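PDB 6KD7: polyprenyl synthetase from Nonlabens dokdonensis, which probably makes geranylgeranyl pyrophosphate by magnesium-dependent prenyl transfer. Local coordinates for residues 8-11 / 12-16; 91-94 / 95-98. One frame throughout, in Å; residues are numbered along the deposited sequence.

Contact 1: 8-11 / 12-16; sequences RTTF and LEELK
R8 meets L12 chiefly through its backbone: L12 N reaches R8 O at 3.0 Å, and L12 CG closes on the same oxygen at 3.3 Å. The guanidinium end of R8 turns elsewhere, with NE bonded to K40 O. One residue on, T9 O takes the amide of E13. Their side chains run alongside each other in the same direction, the methyl T9 CG2 lying 3.8 Å from E13 OE2, while T9 OG1 turns back to K5 O. These are successive i to i+4 steps of helix 4-18, part of the largely helical prenyl synthase fold; it packs one flank on helices 42-54 and 58-82. T10 O receives E14 N at 2.9 Å in a fairly straight bond (N-H...O 160°), and E14 CG sits 3.3 Å from that carbonyl oxygen. A bend at chi2 (-54°) carries the E14 carboxylate away from that oxygen, and OE2 forms a salt bridge with K18. F11 O accepts L15 N at 2.8 Å. With CG anti to the backbone N (chi1 176°), one side of the F11 ring comes against two leucines: CD2 lies 3.9 Å from L12 CD2, and CE2 is 4.1 Å from L15 CD2, which sits obliquely to the ring. R41 touches all three side chains, and P44 and I66 also touch the F11 side chain.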
loop_
_atom_site.group_PDB
_atom_site.type_symbol
_atom_site.label_atom_id
_atom_site.label_comp_id
_atom_site.label_asym_id
_atom_site.label_seq_id
_atom_site.Cartn_x
_atom_site.Cartn_y
_atom_site.Cartn_z
ATOM N N ARG A 8 -34.831 -3.041 32.448
ATOM C CA ARG A 8 -34.308 -2.956 31.067
ATOM C C ARG A 8 -35.392 -2.391 30.149
ATOM O O ARG A 8 -35.069 -1.558 29.313
ATOM C CB ARG A 8 -33.815 -4.328 30.604
ATOM C CG ARG A 8 -32.947 -4.284 29.356
ATOM C CD ARG A 8 -32.375 -5.622 28.935
ATOM N NE ARG A 8 -31.365 -6.118 29.853
ATOM C CZ ARG A 8 -31.569 -7.048 30.775
ATOM N NH1 ARG A 8 -30.580 -7.430 31.557
ATOM N NH2 ARG A 8 -32.758 -7.604 30.905
ATOM N N THR A 9 -36.644 -2.775 30.372
ATOM C CA THR A 9 -37.737 -2.378 29.459
ATOM C C THR A 9 -37.949 -0.869 29.605
ATOM O O THR A 9 -38.060 -0.178 28.569
ATOM C CB THR A 9 -38.984 -3.256 29.698
ATOM O OG1 THR A 9 -38.666 -4.609 29.356
ATOM C CG2 THR A 9 -40.178 -2.820 28.881
ATOM N N THR A 10 -38.052 -0.382 30.841
ATOM C CA THR A 10 -38.194 1.063 31.158
ATOM C C THR A 10 -36.964 1.801 30.590
ATOM O O THR A 10 -37.132 2.846 29.952
ATOM C CB THR A 10 -38.222 1.317 32.668
ATOM O OG1 THR A 10 -39.028 0.328 33.308
ATOM C CG2 THR A 10 -38.668 2.723 33.019
ATOM N N PHE A 11 -35.770 1.255 30.823
ATOM C CA PHE A 11 -34.497 1.885 30.389
ATOM C C PHE A 11 -34.512 2.109 28.880
ATOM O O PHE A 11 -34.254 3.270 28.493
ATOM C CB PHE A 11 -33.283 1.078 30.796
ATOM C CG PHE A 11 -32.015 1.686 30.274
ATOM C CD1 PHE A 11 -31.461 2.794 30.893
ATOM C CD2 PHE A 11 -31.386 1.154 29.162
ATOM C CE1 PHE A 11 -30.302 3.365 30.393
ATOM C CE2 PHE A 11 -30.229 1.732 28.669
ATOM C CZ PHE A 11 -29.691 2.837 29.279
ATOM N N LEU A 12 -34.932 1.124 28.077
ATOM C CA LEU A 12 -34.868 1.219 26.591
ATOM C C LEU A 12 -35.925 2.186 26.099
ATOM O O LEU A 12 -35.649 2.914 25.129
ATOM C CB LEU A 12 -34.980 -0.166 25.956
ATOM C CG LEU A 12 -33.792 -1.091 26.262
ATOM C CD1 LEU A 12 -33.984 -2.468 25.624
ATOM C CD2 LEU A 12 -32.450 -0.484 25.817
ATOM N N GLU A 13 -37.032 2.306 26.813
ATOM C CA GLU A 13 -38.057 3.330 26.489
ATOM C C GLU A 13 -37.475 4.728 26.739
ATOM O O GLU A 13 -37.636 5.601 25.874
ATOM C CB GLU A 13 -39.318 3.121 27.330
ATOM C CG GLU A 13 -40.257 2.069 26.751
ATOM C CD GLU A 13 -41.158 1.401 27.782
ATOM O OE1 GLU A 13 -41.292 1.951 28.893
ATOM O OE2 GLU A 13 -41.695 0.315 27.486
ATOM N N GLU A 14 -36.874 4.933 27.906
ATOM C CA GLU A 14 -36.363 6.255 28.342
ATOM C C GLU A 14 -35.143 6.654 27.474
ATOM O O GLU A 14 -35.089 7.830 27.049
ATOM C CB GLU A 14 -36.136 6.174 29.849
ATOM C CG GLU A 14 -37.443 6.111 30.628
ATOM C CD GLU A 14 -38.389 7.252 30.282
ATOM O OE1 GLU A 14 -39.478 6.955 29.832
ATOM O OE2 GLU A 14 -37.996 8.435 30.395
ATOM N N LEU A 15 -34.271 5.699 27.119
ATOM C CA LEU A 15 -33.162 5.898 26.147
ATOM C C LEU A 15 -33.706 6.488 24.846
ATOM O O LEU A 15 -33.201 7.535 24.395
ATOM C CB LEU A 15 -32.485 4.558 25.890
ATOM C CG LEU A 15 -31.241 4.590 25.006
ATOM C CD1 LEU A 15 -30.173 5.508 25.586
ATOM C CD2 LEU A 15 -30.673 3.184 24.848
ATOM N N LYS A 16 -34.706 5.849 24.258
ATOM C CA LYS A 16 -35.240 6.340 22.969
ATOM C C LYS A 16 -35.782 7.754 23.169
ATOM O O LYS A 16 -35.561 8.595 22.302
ATOM C CB LYS A 16 -36.332 5.390 22.476
ATOM C CG LYS A 16 -37.248 5.966 21.409
ATOM C CD LYS A 16 -37.813 4.936 20.458
ATOM C CE LYS A 16 -36.850 4.519 19.363
ATOM N NZ LYS A 16 -36.442 5.658 18.506
#

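Contact 2: 91-94 / 95-98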
loop_
_atom_site.group_PDB
_atom_site.type_symbol
_atom_site.label_atom_id
_atom_site.label_comp_id
_atom_site.label_asym_id
_atom_site.label_seq_id
_atom_site.Cartn_x
_atom_site.Cartn_y
_atom_site.Cartn_z
ATOM N N LYS A 91 -22.418 -6.853 14.130
ATOM C CA LYS A 91 -22.683 -5.759 13.168
ATOM C C LYS A 91 -21.392 -4.974 12.937
ATOM O O LYS A 91 -20.446 -5.095 13.749
ATOM C CB LYS A 91 -23.808 -4.851 13.636
ATOM C CG LYS A 91 -25.165 -5.525 13.749
ATOM C CD LYS A 91 -26.318 -4.529 13.574
ATOM C CE LYS A 91 -27.655 -5.217 13.405
ATOM N NZ LYS A 91 -27.658 -6.517 14.123
ATOM N N GLU A 92 -21.321 -4.268 11.818
ATOM C CA GLU A 92 -20.120 -3.465 11.492
ATOM C C GLU A 92 -19.884 -2.429 12.597
ATOM O O GLU A 92 -20.845 -1.819 13.086
ATOM C CB GLU A 92 -20.257 -2.782 10.138
ATOM C CG GLU A 92 -20.007 -3.760 9.002
ATOM C CD GLU A 92 -19.893 -3.170 7.612
ATOM O OE1 GLU A 92 -20.362 -2.026 7.430
ATOM O OE2 GLU A 92 -19.300 -3.880 6.726
ATOM N N THR A 93 -18.627 -2.219 12.943
ATOM C CA THR A 93 -18.235 -1.108 13.838
ATOM C C THR A 93 -18.519 0.220 13.140
ATOM O O THR A 93 -18.566 0.260 11.904
ATOM C CB THR A 93 -16.799 -1.313 14.267
ATOM O OG1 THR A 93 -16.048 -1.451 13.064
ATOM C CG2 THR A 93 -16.691 -2.521 15.172
ATOM N N VAL A 94 -18.644 1.281 13.926
ATOM C CA VAL A 94 -18.955 2.621 13.413
ATOM C C VAL A 94 -17.897 3.020 12.397
ATOM O O VAL A 94 -18.301 3.557 11.370
ATOM C CB VAL A 94 -19.080 3.633 14.572
ATOM C CG1 VAL A 94 -19.051 5.057 14.058
ATOM C CG2 VAL A 94 -20.350 3.372 15.391
ATOM N N HIS A 95 -16.604 2.797 12.661
ATOM C CA HIS A 95 -15.555 3.311 11.738
ATOM C C HIS A 95 -15.526 2.514 10.422
ATOM O O HIS A 95 -14.955 3.022 9.452
ATOM C CB HIS A 95 -14.213 3.334 12.424
ATOM C CG HIS A 95 -13.773 2.026 12.935
ATOM N ND1 HIS A 95 -12.835 1.262 12.236
ATOM C CD2 HIS A 95 -14.163 1.313 14.001
ATOM C CE1 HIS A 95 -12.615 0.155 12.902
ATOM N NE2 HIS A 95 -13.414 0.168 14.013
ATOM N N LYS A 96 -16.061 1.295 10.440
ATOM C CA LYS A 96 -16.179 0.451 9.226
ATOM C C LYS A 96 -17.426 0.836 8.427
ATOM O O LYS A 96 -17.319 0.958 7.226
ATOM C CB LYS A 96 -16.203 -1.020 9.630
ATOM C CG LYS A 96 -14.843 -1.579 9.991
ATOM C CD LYS A 96 -13.783 -1.055 9.076
ATOM C CE LYS A 96 -12.694 -2.057 8.795
ATOM N NZ LYS A 96 -11.807 -1.570 7.716
ATOM N N LYS A 97 -18.557 1.016 9.104
ATOM C CA LYS A 97 -19.827 1.402 8.443
ATOM C C LYS A 97 -19.707 2.815 7.870
ATOM O O LYS A 97 -20.184 3.051 6.772
ATOM C CB LYS A 97 -20.983 1.301 9.432
ATOM C CG LYS A 97 -22.323 1.747 8.887
ATOM C CD LYS A 97 -23.469 1.335 9.757
ATOM C CE LYS A 97 -24.781 1.906 9.285
ATOM N NZ LYS A 97 -25.147 1.363 7.964
ATOM N N TRP A 98 -19.094 3.714 8.626
ATOM C CA TRP A 98 -18.881 5.102 8.165
ATOM C C TRP A 98 -17.397 5.230 7.842
ATOM O O TRP A 98 -16.984 4.729 6.813
ATOM C CB TRP A 98 -19.325 6.098 9.240
ATOM C CG TRP A 98 -20.807 6.301 9.286
ATOM C CD1 TRP A 98 -21.537 7.178 8.546
ATOM C CD2 TRP A 98 -21.748 5.595 10.107
ATOM N NE1 TRP A 98 -22.861 7.071 8.853
ATOM C CE2 TRP A 98 -23.023 6.105 9.800
ATOM C CE3 TRP A 98 -21.643 4.581 11.061
ATOM C CZ2 TRP A 98 -24.175 5.642 10.421
ATOM C CZ3 TRP A 98 -22.785 4.120 11.667
ATOM C CH2 TRP A 98 -24.030 4.648 11.355
#
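T93 and H95 lie side by side, the hydroxyl OG1 of T93 over one face of the imidazole. The same OG1 is 3.3 Å from K96 CG, whose chain passes alongside before bending away. T93 O receives K97 N at 2.9 Å, nearly straight at 168°, and a weak bond from K96 N. V94 O then takes W98 N at 2.9 Å and also lies at the edge of the indole, in its plane, 3.5 Å from W98 CE3. V94 CG1, anti to the backbone N (chi1 166°), reaches that same CE3 at 4.0 Å. An alanine in place of H95 would probably uncover the T93 hydroxyl on this side and leave D80 and I81 without the side chain they touch. Further out, T93 OG1 is tied to A85 O, and Y33 meets the W98 ring edge-to-face. E92 extends its carboxylate so that OE1 is 3.6 Å from K97 CA, while OE2 is gripped by N261 and H258 of the second subunit. T93 is the N-cap residue of helix 94-97, the short turn that follows the two-stranded antiparallel hairpin 87-88/91-92, just after the first aspartate-rich DDxxD motif of prenyl synthases.

Contact 1 stays within a single helix, 4-18, whereas contact 2 carries the chain from a strand into the short helix 94-97. Each is partly buried, about equally far from the centre of the chain. Both pack against helix 58-82, but their centres stand 24 Å apart and they do not touch. Apolar packing in contact 1 is a phenylalanine against two leucines, and the polar groups of R8, T9, T10 and E14 find partners in the same chain. Contact 2 mixes a threonine at the N-cap position, an imidazole and an indole, and its buried glutamate is held by another subunit. No neighbouring chain reaches 8-16, so contact 2 alone of the pair bears on the subunit interface.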